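Local structure of Can2 (Sulfobacillus thermosulfidooxidans, 7BDV) at residues V15-D20 with A90-T95; I38-P43 with K66-Y71; I79-L84 with F106-H111. The protein binds the cyclic tetra-adenylate second messenger through its CARF domain and acts as a dual-specificity nuclease in type III CRISPR defence. One frame throughout, in Å; residues are numbered along the deposited sequence.

Contact 1. Residues V15-D20 with A90-T95; sequences VCLLSD and AILNVT. With nucleotides of chain E.
N93 lies beside C16, CB to CB 4.1 Å, and both ends of its flat amide are held. At one end, N93 OD1 accepts from T95 N at 3.1 Å. The donor sits 21° out of the carbonyl plane, and the bond closes an Asx turn. At the other end, ND2 is bonded to Y14 OH and P24 O. The carboxylate of D20 meets the ligand instead: OD2 accepts from O2' of A4 of chain E at 2.5 Å, and D20 N donates to the same hydroxyl. S19 OG bonds OP1 of A1 of chain E at 2.6 Å.

The strands run parallel. V15 N donates to I91 O at 2.8 Å, and N93 N to V15 O at 2.9 Å. Further on, water 1 bridges L17 N and N93 O. On the face that carries V15 and L92, V15 CG1 packs on L92 CD1 at 4.0 Å, and L17 CD1 meets the same methyl at 3.9 Å. Ligand binding at the C-terminal ends of parallel strands is characteristic of the Rossmann-like CARF domain. Strand 36-41 lies beyond 13-17, and 116-120 beyond 90-93. Helix 23-31 covers C16 and N93, while helix 99-111 covers L17 and L92.

Contact 2. Residues I38-P43 with K66-Y71; sequences ILLYTP and KQVHPY. With nucleotides of chain E.
K66 buries the most surface here, followed by Y41 and Q67. The backbone of K66 is gripped twice. K66 N donates to L39 O at 2.8 Å, and K66 O accepts from Y41 N at 3.0 Å. The same carbonyl oxygen also takes a CA-H...O contact from L40. The side chain of K66 runs over the apolar face of the sheet. CB meets L40 CD1, and K66 CD rests on I38 CG2 at 3.9 Å. The chain bends at its last torsion, and its end leads away from the 38-43 segment.

Y41 and Q67 pair on the opposite face. The ring of Y41 is swung between its own backbone N and carbonyl carbon (chi1 72°), which brings it across to the neighbouring strand. CB of Q67 lies over one face of this ring, and Q67 CG comes within 3.9 Å of Y41 CE2. The Q67 amide is turned 46° from the ring. Its chain extends onward, and Q67 OE1 comes within 3.6 Å of P43 CG.

These parallel strands belong to the beta-alpha-beta unit formed by strand 36-41, helix 47-55 and strand 62-67. Strand 62-67 is outermost in the CARF sheet within this chain. Y41 O accepts from V68 N at 3.0 Å, which carries the pairing past the end of strand 62-67. V68 CG1 packs on L40 CG, on the same face as K66. Helix 73-86 covers that face.

Beyond the strands, both segments turn to the ligand. T42 OG1 donates to N1 of A4 of chain E at 2.8 Å. P70 lies against the same adenine, P70 CG 3.6 Å from N6 of A4. T42 CG2 packs on P70 CD.

Contact 3. Residues I79-L84 with F106-H111; sequences ICDEIL and FDRFRH
Two neighbouring helices of the CARF domain, 73-86 and 99-111, meet here on one face of the mixed sheet, over its parallel strands. Their local axes approach to 9.4 Å and run in broadly the same direction, 36° apart.

A salt bridge joins D81 and R108. R108 NE donates to D81 OD1 at 2.7 Å. The oxygen is met on its syn side and lies at the edge of the guanidinium, near its plane. The carboxylate is turned almost square to the guanidinium, 83° between planes, so it uses one oxygen and not a two-pronged grip. R108 is bent at its second and third torsions, and this folds its end back toward both aspartates. R108 NH1 donates to D107 OD2 at 3.1 Å, also in the guanidinium plane. These two bonds fix the rotation of the group. CB of H111 lies over one of its faces. Water 2 donates to D81 OD1, with a weak bond to R108 NH2. D107 OD2 is also bonded to Q77 NE2, a second tie to helix 73-86.

Toward the sheet the chemistry becomes apolar. L84 CD2 sits over one face of the F109 ring, 4.0 Å from the centroid and 20° off the normal, a CH-pi contact. The other methyl, L84 CD1, meets R108 O at 3.6 Å. C80 CB packs on R108 CB at 4.0 Å and approaches F109 CE1. F109 in turn touches A90 and L92 of the strand beneath.

R110 forms a salt bridge with D107 of the second subunit; its pair with its own D107 is long. Side-by-side helices linked through the strand between them, apolar toward the sheet and charged farther out, are typical of a Rossmann-like alpha/beta layer.

Contacts 1 and 2 lie in the same sheet, where strands 13-17 and 36-41 are neighbours. C16 and L18 probably bond to L40 through their backbones. Contacts 1 and 2 are both mostly backbone pairings whose outgoing loops reach the bound nucleotides. Contact 1 is mid-sheet, its touching residues all buried; in contact 2, nearer the edge, Q67 is exposed and K66 and Y41 partly so. Contact 3 is a helix pair stacked on that sheet, held mainly by side chains, its nearest atom about 11 Å from the ligand. There D81 and R108 are partly exposed, while C80, L84 and F109 are buried. F109 packs on V15 of contact 1, and I83 on I38, L40 and K66 of contact 2.

Contact 1. Residues V15-D20 with A90-T95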
loop_
_atom_site.group_PDB
_atom_site.type_symbol
_atom_site.label_atom_id
_atom_site.label_comp_id
_atom_site.label_asym_id
_atom_site.label_seq_id
_atom_site.Cartn_x
_atom_site.Cartn_y
_atom_site.Cartn_z
ATOM N N VAL A 15 13.341 26.604 -1.632
ATOM C CA VAL A 15 14.208 25.421 -1.867
ATOM C C VAL A 15 13.472 24.192 -1.340
ATOM O O VAL A 15 13.125 24.168 -0.125
ATOM C CB VAL A 15 15.590 25.589 -1.224
ATOM C CG1 VAL A 15 16.471 24.363 -1.418
ATOM C CG2 VAL A 15 16.285 26.844 -1.733
ATOM N N CYS A 16 13.232 23.201 -2.188
ATOM C CA CYS A 16 12.586 21.969 -1.690
ATOM C C CYS A 16 13.295 20.714 -2.177
ATOM O O CYS A 16 14.030 20.732 -3.203
ATOM C CB CYS A 16 11.086 21.991 -1.897
ATOM S SG CYS A 16 10.592 22.450 -3.559
ATOM N N LEU A 17 13.141 19.662 -1.376
ATOM C CA LEU A 17 13.840 18.365 -1.575
ATOM C C LEU A 17 12.821 17.400 -2.156
ATOM O O LEU A 17 11.870 17.082 -1.427
ATOM C CB LEU A 17 14.348 17.861 -0.214
ATOM C CG LEU A 17 15.561 18.560 0.368
ATOM C CD1 LEU A 17 15.364 20.056 0.440
ATOM C CD2 LEU A 17 15.861 18.018 1.754
ATOM N N LEU A 18 13.017 16.902 -3.381
ATOM C CA LEU A 18 12.024 16.037 -4.056
ATOM C C LEU A 18 12.212 14.578 -3.609
ATOM O O LEU A 18 13.357 14.123 -3.459
ATOM C CB LEU A 18 12.172 16.150 -5.571
ATOM C CG LEU A 18 11.889 17.543 -6.137
ATOM C CD1 LEU A 18 11.580 17.467 -7.626
ATOM C CD2 LEU A 18 10.732 18.224 -5.417
ATOM N N SER A 19 11.107 13.857 -3.523
ATOM C CA SER A 19 11.040 12.487 -2.957
ATOM C C SER A 19 9.725 11.848 -3.374
ATOM O O SER A 19 8.982 12.498 -4.199
ATOM C CB SER A 19 11.232 12.550 -1.454
ATOM O OG SER A 19 10.238 13.308 -0.823
ATOM N N ASP A 20 9.402 10.645 -2.875
ATOM C CA ASP A 20 8.154 9.946 -3.275
ATOM C C ASP A 20 6.945 10.869 -3.211
ATOM O O ASP A 20 6.082 10.741 -4.116
ATOM C CB ASP A 20 7.867 8.704 -2.430
ATOM C CG ASP A 20 8.829 7.568 -2.722
ATOM O OD1 ASP A 20 8.909 7.158 -3.908
ATOM O OD2 ASP A 20 9.525 7.138 -1.768
ATOM N N ALA A 90 16.961 32.885 0.554
ATOM C CA ALA A 90 16.322 31.589 0.278
ATOM C C ALA A 90 15.493 31.193 1.508
ATOM O O ALA A 90 15.892 31.558 2.616
ATOM C CB ALA A 90 17.391 30.594 -0.049
ATOM N N ILE A 91 14.397 30.459 1.315
ATOM C CA ILE A 91 13.632 29.755 2.396
ATOM C C ILE A 91 13.648 28.252 2.067
ATOM O O ILE A 91 13.541 27.910 0.880
ATOM C CB ILE A 91 12.209 30.336 2.525
ATOM C CG1 ILE A 91 11.277 29.495 3.399
ATOM C CG2 ILE A 91 11.590 30.540 1.157
ATOM C CD1 ILE A 91 10.009 30.212 3.763
ATOM N N LEU A 92 13.810 27.402 3.083
ATOM C CA LEU A 92 13.906 25.927 2.934
ATOM C C LEU A 92 12.589 25.302 3.384
ATOM O O LEU A 92 12.131 25.592 4.495
ATOM C CB LEU A 92 15.072 25.381 3.754
ATOM C CG LEU A 92 15.196 23.859 3.765
ATOM C CD1 LEU A 92 15.641 23.362 2.413
ATOM C CD2 LEU A 92 16.180 23.392 4.830
ATOM N N ASN A 93 12.017 24.470 2.519
ATOM C CA ASN A 93 11.004 23.441 2.850
ATOM C C ASN A 93 11.758 22.139 3.124
ATOM O O ASN A 93 12.264 21.569 2.195
ATOM C CB ASN A 93 9.949 23.321 1.762
ATOM C CG ASN A 93 8.796 22.427 2.191
ATOM O OD1 ASN A 93 8.931 21.595 3.102
ATOM N ND2 ASN A 93 7.680 22.582 1.521
ATOM N N VAL A 94 11.844 21.729 4.392
ATOM C CA VAL A 94 12.698 20.600 4.857
ATOM C C VAL A 94 11.839 19.319 4.946
ATOM O O VAL A 94 12.331 18.300 5.475
ATOM C CB VAL A 94 13.359 20.979 6.203
ATOM C CG1 VAL A 94 12.363 20.988 7.357
ATOM C CG2 VAL A 94 14.573 20.114 6.555
ATOM N N THR A 95 10.603 19.337 4.439
ATOM C CA THR A 95 9.617 18.215 4.585
ATOM C C THR A 95 10.009 17.051 3.654
ATOM O O THR A 95 9.844 15.889 4.014
ATOM C CB THR A 95 8.172 18.634 4.271
ATOM O OG1 THR A 95 7.930 19.980 4.680
ATOM C CG2 THR A 95 7.154 17.708 4.911
ATOM P P A E 4 14.309 8.427 5.770
ATOM O OP1 A E 4 15.711 8.906 5.683
ATOM O OP2 A E 4 13.141 8.857 6.589
ATOM O "O5'" A E 4 13.946 8.713 4.233
ATOM C "C5'" A E 4 12.640 8.531 3.748
ATOM C "C4'" A E 4 12.439 9.572 2.673
ATOM O "O4'" A E 4 13.519 9.471 1.693
ATOM C "C3'" A E 4 11.141 9.413 1.892
ATOM O "O3'" A E 4 10.573 10.724 1.745
ATOM C "C2'" A E 4 11.618 8.793 0.581
ATOM O "O2'" A E 4 10.721 8.952 -0.499
ATOM C "C1'" A E 4 12.954 9.505 0.403
ATOM N N9 A E 4 13.879 8.877 -0.515
ATOM C C8 A E 4 14.273 7.534 -0.550
ATOM N N7 A E 4 15.150 7.302 -1.510
ATOM C C5 A E 4 15.320 8.532 -2.147
ATOM C C6 A E 4 16.092 8.933 -3.263
ATOM N N6 A E 4 16.862 8.092 -3.936
ATOM N N1 A E 4 16.023 10.236 -3.672
ATOM C C2 A E 4 15.208 11.056 -2.994
ATOM N N3 A E 4 14.445 10.794 -1.924
ATOM C C4 A E 4 14.535 9.498 -1.554
ATOM P P A E 1 9.011 10.927 1.542
ATOM O OP1 A E 1 8.685 11.513 0.180
ATOM O OP2 A E 1 8.104 9.739 1.816
ATOM O "O5'" A E 1 8.811 12.045 2.653
ATOM C "C5'" A E 1 7.544 12.694 2.696
ATOM C "C4'" A E 1 7.469 13.429 3.995
ATOM O "O4'" A E 1 6.403 14.396 3.903
ATOM C "C3'" A E 1 7.120 12.576 5.219
ATOM O "O3'" A E 1 7.509 13.274 6.364
ATOM C "C2'" A E 1 5.605 12.642 5.224
ATOM O "O2'" A E 1 5.098 12.355 6.508
ATOM C "C1'" A E 1 5.445 14.129 4.900
ATOM N N9 A E 1 4.198 14.593 4.386
ATOM C C8 A E 1 3.616 15.779 4.729
ATOM N N7 A E 1 2.499 16.003 4.096
ATOM C C5 A E 1 2.356 14.914 3.266
ATOM C C6 A E 1 1.372 14.572 2.327
ATOM N N6 A E 1 0.315 15.325 2.053
ATOM N N1 A E 1 1.548 13.424 1.651
ATOM C C2 A E 1 2.612 12.671 1.918
ATOM N N3 A E 1 3.570 12.864 2.790
ATOM C C4 A E 1 3.406 14.034 3.425
HETATM O O HOH W 1 11.393 19.483 0.874
#

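Contact 2. Residues I38-P43 with K66-Y71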
loop_
_atom_site.group_PDB
_atom_site.type_symbol
_atom_site.label_atom_id
_atom_site.label_comp_id
_atom_site.label_asym_id
_atom_site.label_seq_id
_atom_site.Cartn_x
_atom_site.Cartn_y
_atom_site.Cartn_z
ATOM N N ILE A 38 13.878 26.387 -6.232
ATOM C CA ILE A 38 15.042 25.480 -6.448
ATOM C C ILE A 38 14.610 24.068 -6.038
ATOM O O ILE A 38 14.337 23.859 -4.830
ATOM C CB ILE A 38 16.298 25.964 -5.711
ATOM C CG1 ILE A 38 16.725 27.344 -6.240
ATOM C CG2 ILE A 38 17.464 24.986 -5.850
ATOM C CD1 ILE A 38 17.744 28.013 -5.406
ATOM N N LEU A 39 14.541 23.155 -7.004
ATOM C CA LEU A 39 14.185 21.723 -6.784
ATOM C C LEU A 39 15.485 20.902 -6.671
ATOM O O LEU A 39 16.267 20.858 -7.637
ATOM C CB LEU A 39 13.324 21.222 -7.943
ATOM C CG LEU A 39 12.049 22.008 -8.246
ATOM C CD1 LEU A 39 11.352 21.438 -9.466
ATOM C CD2 LEU A 39 11.113 22.013 -7.051
ATOM N N LEU A 40 15.742 20.333 -5.501
ATOM C CA LEU A 40 16.829 19.354 -5.288
ATOM C C LEU A 40 16.295 17.963 -5.607
ATOM O O LEU A 40 15.552 17.420 -4.765
ATOM C CB LEU A 40 17.310 19.464 -3.845
ATOM C CG LEU A 40 18.404 20.488 -3.555
ATOM C CD1 LEU A 40 18.194 21.786 -4.297
ATOM C CD2 LEU A 40 18.515 20.740 -2.067
ATOM N N TYR A 41 16.625 17.421 -6.782
ATOM C CA TYR A 41 16.196 16.064 -7.210
ATOM C C TYR A 41 17.398 15.117 -7.111
ATOM O O TYR A 41 18.521 15.586 -6.937
ATOM C CB TYR A 41 15.572 16.079 -8.603
ATOM C CG TYR A 41 16.547 16.305 -9.727
ATOM C CD1 TYR A 41 16.878 17.586 -10.147
ATOM C CD2 TYR A 41 17.118 15.228 -10.389
ATOM C CE1 TYR A 41 17.786 17.787 -11.177
ATOM C CE2 TYR A 41 18.030 15.416 -11.416
ATOM C CZ TYR A 41 18.367 16.699 -11.807
ATOM O OH TYR A 41 19.259 16.883 -12.821
ATOM N N THR A 42 17.158 13.814 -7.209
ATOM C CA THR A 42 18.214 12.788 -7.063
ATOM C C THR A 42 18.306 11.988 -8.353
ATOM O O THR A 42 17.387 12.030 -9.164
ATOM C CB THR A 42 17.924 11.912 -5.849
ATOM O OG1 THR A 42 16.677 11.298 -6.126
ATOM C CG2 THR A 42 17.855 12.703 -4.565
ATOM N N PRO A 43 19.435 11.273 -8.571
ATOM C CA PRO A 43 19.619 10.432 -9.754
ATOM C C PRO A 43 18.483 9.419 -9.964
ATOM O O PRO A 43 17.975 8.869 -8.993
ATOM C CB PRO A 43 20.934 9.681 -9.476
ATOM C CG PRO A 43 21.677 10.579 -8.523
ATOM C CD PRO A 43 20.601 11.231 -7.672
ATOM N N LYS A 66 18.478 21.176 -9.380
ATOM C CA LYS A 66 19.857 20.860 -8.901
ATOM C C LYS A 66 19.902 19.411 -8.410
ATOM O O LYS A 66 18.991 19.005 -7.662
ATOM C CB LYS A 66 20.287 21.819 -7.794
ATOM C CG LYS A 66 20.766 23.169 -8.302
ATOM C CD LYS A 66 20.989 24.183 -7.228
ATOM C CE LYS A 66 21.094 25.602 -7.761
ATOM N NZ LYS A 66 22.043 25.731 -8.901
ATOM N N GLN A 67 20.902 18.649 -8.837
ATOM C CA GLN A 67 21.045 17.206 -8.513
ATOM C C GLN A 67 21.785 17.100 -7.179
ATOM O O GLN A 67 22.693 17.898 -6.949
ATOM C CB GLN A 67 21.739 16.443 -9.629
ATOM C CG GLN A 67 21.423 14.951 -9.571
ATOM C CD GLN A 67 22.139 14.056 -10.554
ATOM O OE1 GLN A 67 21.551 13.102 -11.078
ATOM N NE2 GLN A 67 23.427 14.300 -10.770
ATOM N N VAL A 68 21.335 16.212 -6.291
ATOM C CA VAL A 68 22.078 15.843 -5.055
ATOM C C VAL A 68 21.971 14.329 -4.875
ATOM O O VAL A 68 21.037 13.751 -5.417
ATOM C CB VAL A 68 21.557 16.593 -3.813
ATOM C CG1 VAL A 68 21.632 18.102 -3.973
ATOM C CG2 VAL A 68 20.148 16.182 -3.448
ATOM N N HIS A 69 22.896 13.727 -4.137
ATOM C CA HIS A 69 22.875 12.275 -3.823
ATOM C C HIS A 69 22.002 12.096 -2.580
ATOM O O HIS A 69 22.079 12.867 -1.635
ATOM C CB HIS A 69 24.297 11.686 -3.663
ATOM C CG HIS A 69 24.299 10.191 -3.588
ATOM N ND1 HIS A 69 24.124 9.504 -2.384
ATOM C CD2 HIS A 69 24.391 9.241 -4.558
ATOM C CE1 HIS A 69 24.135 8.202 -2.612
ATOM N NE2 HIS A 69 24.285 8.009 -3.950
ATOM N N PRO A 70 21.117 11.091 -2.533
ATOM C CA PRO A 70 20.271 10.910 -1.364
ATOM C C PRO A 70 21.007 10.655 -0.037
ATOM O O PRO A 70 20.430 10.943 0.983
ATOM C CB PRO A 70 19.377 9.726 -1.779
ATOM C CG PRO A 70 20.164 8.988 -2.830
ATOM C CD PRO A 70 20.872 10.091 -3.579
ATOM N N TYR A 71 22.249 10.175 -0.049
ATOM C CA TYR A 71 22.940 9.664 1.175
ATOM C C TYR A 71 24.334 10.257 1.331
ATOM O O TYR A 71 25.187 9.549 1.892
ATOM C CB TYR A 71 22.981 8.137 1.145
ATOM C CG TYR A 71 21.614 7.517 1.103
ATOM C CD1 TYR A 71 20.781 7.556 2.205
ATOM C CD2 TYR A 71 21.127 6.927 -0.050
ATOM C CE1 TYR A 71 19.513 6.992 2.170
ATOM C CE2 TYR A 71 19.854 6.380 -0.106
ATOM C CZ TYR A 71 19.043 6.419 1.011
ATOM O OH TYR A 71 17.785 5.884 0.972
ATOM P P A E 4 14.309 8.427 5.770
ATOM O OP1 A E 4 15.711 8.906 5.683
ATOM O OP2 A E 4 13.141 8.857 6.589
ATOM O "O5'" A E 4 13.946 8.713 4.233
ATOM C "C5'" A E 4 12.640 8.531 3.748
ATOM C "C4'" A E 4 12.439 9.572 2.673
ATOM O "O4'" A E 4 13.519 9.471 1.693
ATOM C "C3'" A E 4 11.141 9.413 1.892
ATOM O "O3'" A E 4 10.573 10.724 1.745
ATOM C "C2'" A E 4 11.618 8.793 0.581
ATOM O "O2'" A E 4 10.721 8.952 -0.499
ATOM C "C1'" A E 4 12.954 9.505 0.403
ATOM N N9 A E 4 13.879 8.877 -0.515
ATOM C C8 A E 4 14.273 7.534 -0.550
ATOM N N7 A E 4 15.150 7.302 -1.510
ATOM C C5 A E 4 15.320 8.532 -2.147
ATOM C C6 A E 4 16.092 8.933 -3.263
ATOM N N6 A E 4 16.862 8.092 -3.936
ATOM N N1 A E 4 16.023 10.236 -3.672
ATOM C C2 A E 4 15.208 11.056 -2.994
ATOM N N3 A E 4 14.445 10.794 -1.924
ATOM C C4 A E 4 14.535 9.498 -1.554
#

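Contact 3. Residues I79-L84 with F106-H111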
loop_
_atom_site.group_PDB
_atom_site.type_symbol
_atom_site.label_atom_id
_atom_site.label_comp_id
_atom_site.label_asym_id
_atom_site.label_seq_id
_atom_site.Cartn_x
_atom_site.Cartn_y
_atom_site.Cartn_z
ATOM N N ILE A 79 26.238 22.013 -1.652
ATOM C CA ILE A 79 25.231 22.505 -2.642
ATOM C C ILE A 79 24.363 23.587 -1.982
ATOM O O ILE A 79 24.059 24.601 -2.650
ATOM C CB ILE A 79 24.394 21.347 -3.224
ATOM C CG1 ILE A 79 25.272 20.359 -4.002
ATOM C CG2 ILE A 79 23.245 21.877 -4.064
ATOM N N CYS A 80 23.963 23.392 -0.723
ATOM C CA CYS A 80 23.145 24.374 0.031
ATOM C C CYS A 80 23.972 25.650 0.277
ATOM O O CYS A 80 23.422 26.749 0.091
ATOM C CB CYS A 80 22.585 23.773 1.311
ATOM S SG CYS A 80 21.280 22.563 0.974
ATOM N N ASP A 81 25.241 25.516 0.660
ATOM C CA ASP A 81 26.207 26.648 0.748
ATOM C C ASP A 81 26.202 27.423 -0.580
ATOM O O ASP A 81 26.046 28.649 -0.529
ATOM C CB ASP A 81 27.610 26.173 1.130
ATOM C CG ASP A 81 27.790 25.836 2.607
ATOM O OD1 ASP A 81 26.903 26.196 3.407
ATOM O OD2 ASP A 81 28.830 25.232 2.953
ATOM N N GLU A 82 26.317 26.748 -1.722
ATOM C CA GLU A 82 26.358 27.406 -3.062
ATOM C C GLU A 82 25.041 28.149 -3.308
ATOM O O GLU A 82 25.109 29.291 -3.795
ATOM C CB GLU A 82 26.654 26.406 -4.182
ATOM C CG GLU A 82 28.102 25.939 -4.206
ATOM C CD GLU A 82 28.385 24.674 -5.011
ATOM O OE1 GLU A 82 27.507 24.245 -5.827
ATOM O OE2 GLU A 82 29.495 24.104 -4.816
ATOM N N ILE A 83 23.892 27.546 -2.959
ATOM C CA ILE A 83 22.528 28.117 -3.173
ATOM C C ILE A 83 22.386 29.413 -2.363
ATOM O O ILE A 83 21.786 30.400 -2.901
ATOM C CB ILE A 83 21.418 27.101 -2.796
ATOM C CG1 ILE A 83 21.255 25.992 -3.836
ATOM C CG2 ILE A 83 20.090 27.801 -2.559
ATOM C CD1 ILE A 83 20.449 24.817 -3.330
ATOM N N LEU A 84 22.869 29.397 -1.115
ATOM C CA LEU A 84 22.765 30.525 -0.157
ATOM C C LEU A 84 23.720 31.664 -0.541
ATOM O O LEU A 84 23.419 32.819 -0.203
ATOM C CB LEU A 84 23.034 29.998 1.256
ATOM C CG LEU A 84 21.876 29.185 1.846
ATOM C CD1 LEU A 84 22.291 28.475 3.122
ATOM C CD2 LEU A 84 20.679 30.074 2.119
ATOM N N PHE A 106 18.972 21.609 6.426
ATOM C CA PHE A 106 18.613 22.250 7.707
ATOM C C PHE A 106 19.846 22.921 8.314
ATOM O O PHE A 106 19.786 24.133 8.638
ATOM C CB PHE A 106 18.014 21.230 8.673
ATOM C CG PHE A 106 17.442 21.849 9.907
ATOM C CD1 PHE A 106 16.166 22.391 9.908
ATOM C CD2 PHE A 106 18.165 21.853 11.080
ATOM C CE1 PHE A 106 15.628 22.921 11.070
ATOM C CE2 PHE A 106 17.612 22.357 12.249
ATOM C CZ PHE A 106 16.352 22.905 12.239
ATOM N N ASP A 107 20.934 22.162 8.462
ATOM C CA ASP A 107 22.197 22.627 9.088
ATOM C C ASP A 107 22.675 23.954 8.464
ATOM O O ASP A 107 23.014 24.869 9.228
ATOM C CB ASP A 107 23.288 21.562 8.974
ATOM C CG ASP A 107 24.569 21.969 9.683
ATOM O OD1 ASP A 107 24.618 21.856 10.926
ATOM O OD2 ASP A 107 25.511 22.429 8.984
ATOM N N ARG A 108 22.738 24.050 7.137
ATOM C CA ARG A 108 23.294 25.238 6.430
ATOM C C ARG A 108 22.291 26.397 6.477
ATOM O O ARG A 108 22.733 27.547 6.589
ATOM C CB ARG A 108 23.630 24.913 4.974
ATOM C CG ARG A 108 24.631 23.785 4.796
ATOM C CD ARG A 108 25.726 23.758 5.852
ATOM N NE ARG A 108 26.490 24.992 5.841
ATOM C CZ ARG A 108 27.217 25.459 6.852
ATOM N NH1 ARG A 108 27.279 24.811 8.006
ATOM N NH2 ARG A 108 27.876 26.595 6.706
ATOM N N PHE A 109 20.987 26.111 6.407
ATOM C CA PHE A 109 19.925 27.141 6.467
ATOM C C PHE A 109 19.832 27.692 7.895
ATOM O O PHE A 109 19.640 28.909 8.047
ATOM C CB PHE A 109 18.610 26.600 5.913
ATOM C CG PHE A 109 18.490 26.747 4.421
ATOM C CD1 PHE A 109 19.150 25.888 3.573
ATOM C CD2 PHE A 109 17.686 27.728 3.880
ATOM C CE1 PHE A 109 19.027 26.018 2.194
ATOM C CE2 PHE A 109 17.576 27.877 2.509
ATOM C CZ PHE A 109 18.231 27.013 1.672
ATOM N N ARG A 110 20.011 26.852 8.909
ATOM C CA ARG A 110 20.028 27.306 10.324
ATOM C C ARG A 110 21.268 28.193 10.548
ATOM O O ARG A 110 21.132 29.310 11.110
ATOM C CB ARG A 110 20.021 26.117 11.285
ATOM C CG ARG A 110 19.938 26.517 12.751
ATOM C CD ARG A 110 19.889 25.338 13.709
ATOM N NE ARG A 110 21.136 24.588 13.664
ATOM C CZ ARG A 110 21.283 23.319 14.041
ATOM N NH1 ARG A 110 20.258 22.637 14.527
ATOM N NH2 ARG A 110 22.466 22.737 13.925
ATOM N N HIS A 111 22.442 27.735 10.113
ATOM C CA HIS A 111 23.722 28.475 10.252
ATOM C C HIS A 111 23.592 29.890 9.658
ATOM O O HIS A 111 24.182 30.812 10.230
ATOM C CB HIS A 111 24.878 27.673 9.645
ATOM C CG HIS A 111 26.189 28.374 9.747
ATOM N ND1 HIS A 111 26.993 28.282 10.874
ATOM C CD2 HIS A 111 26.843 29.171 8.872
ATOM C CE1 HIS A 111 28.078 29.009 10.689
ATOM N NE2 HIS A 111 28.015 29.555 9.465
HETATM O O HOH W 2 26.797 28.837 4.258
#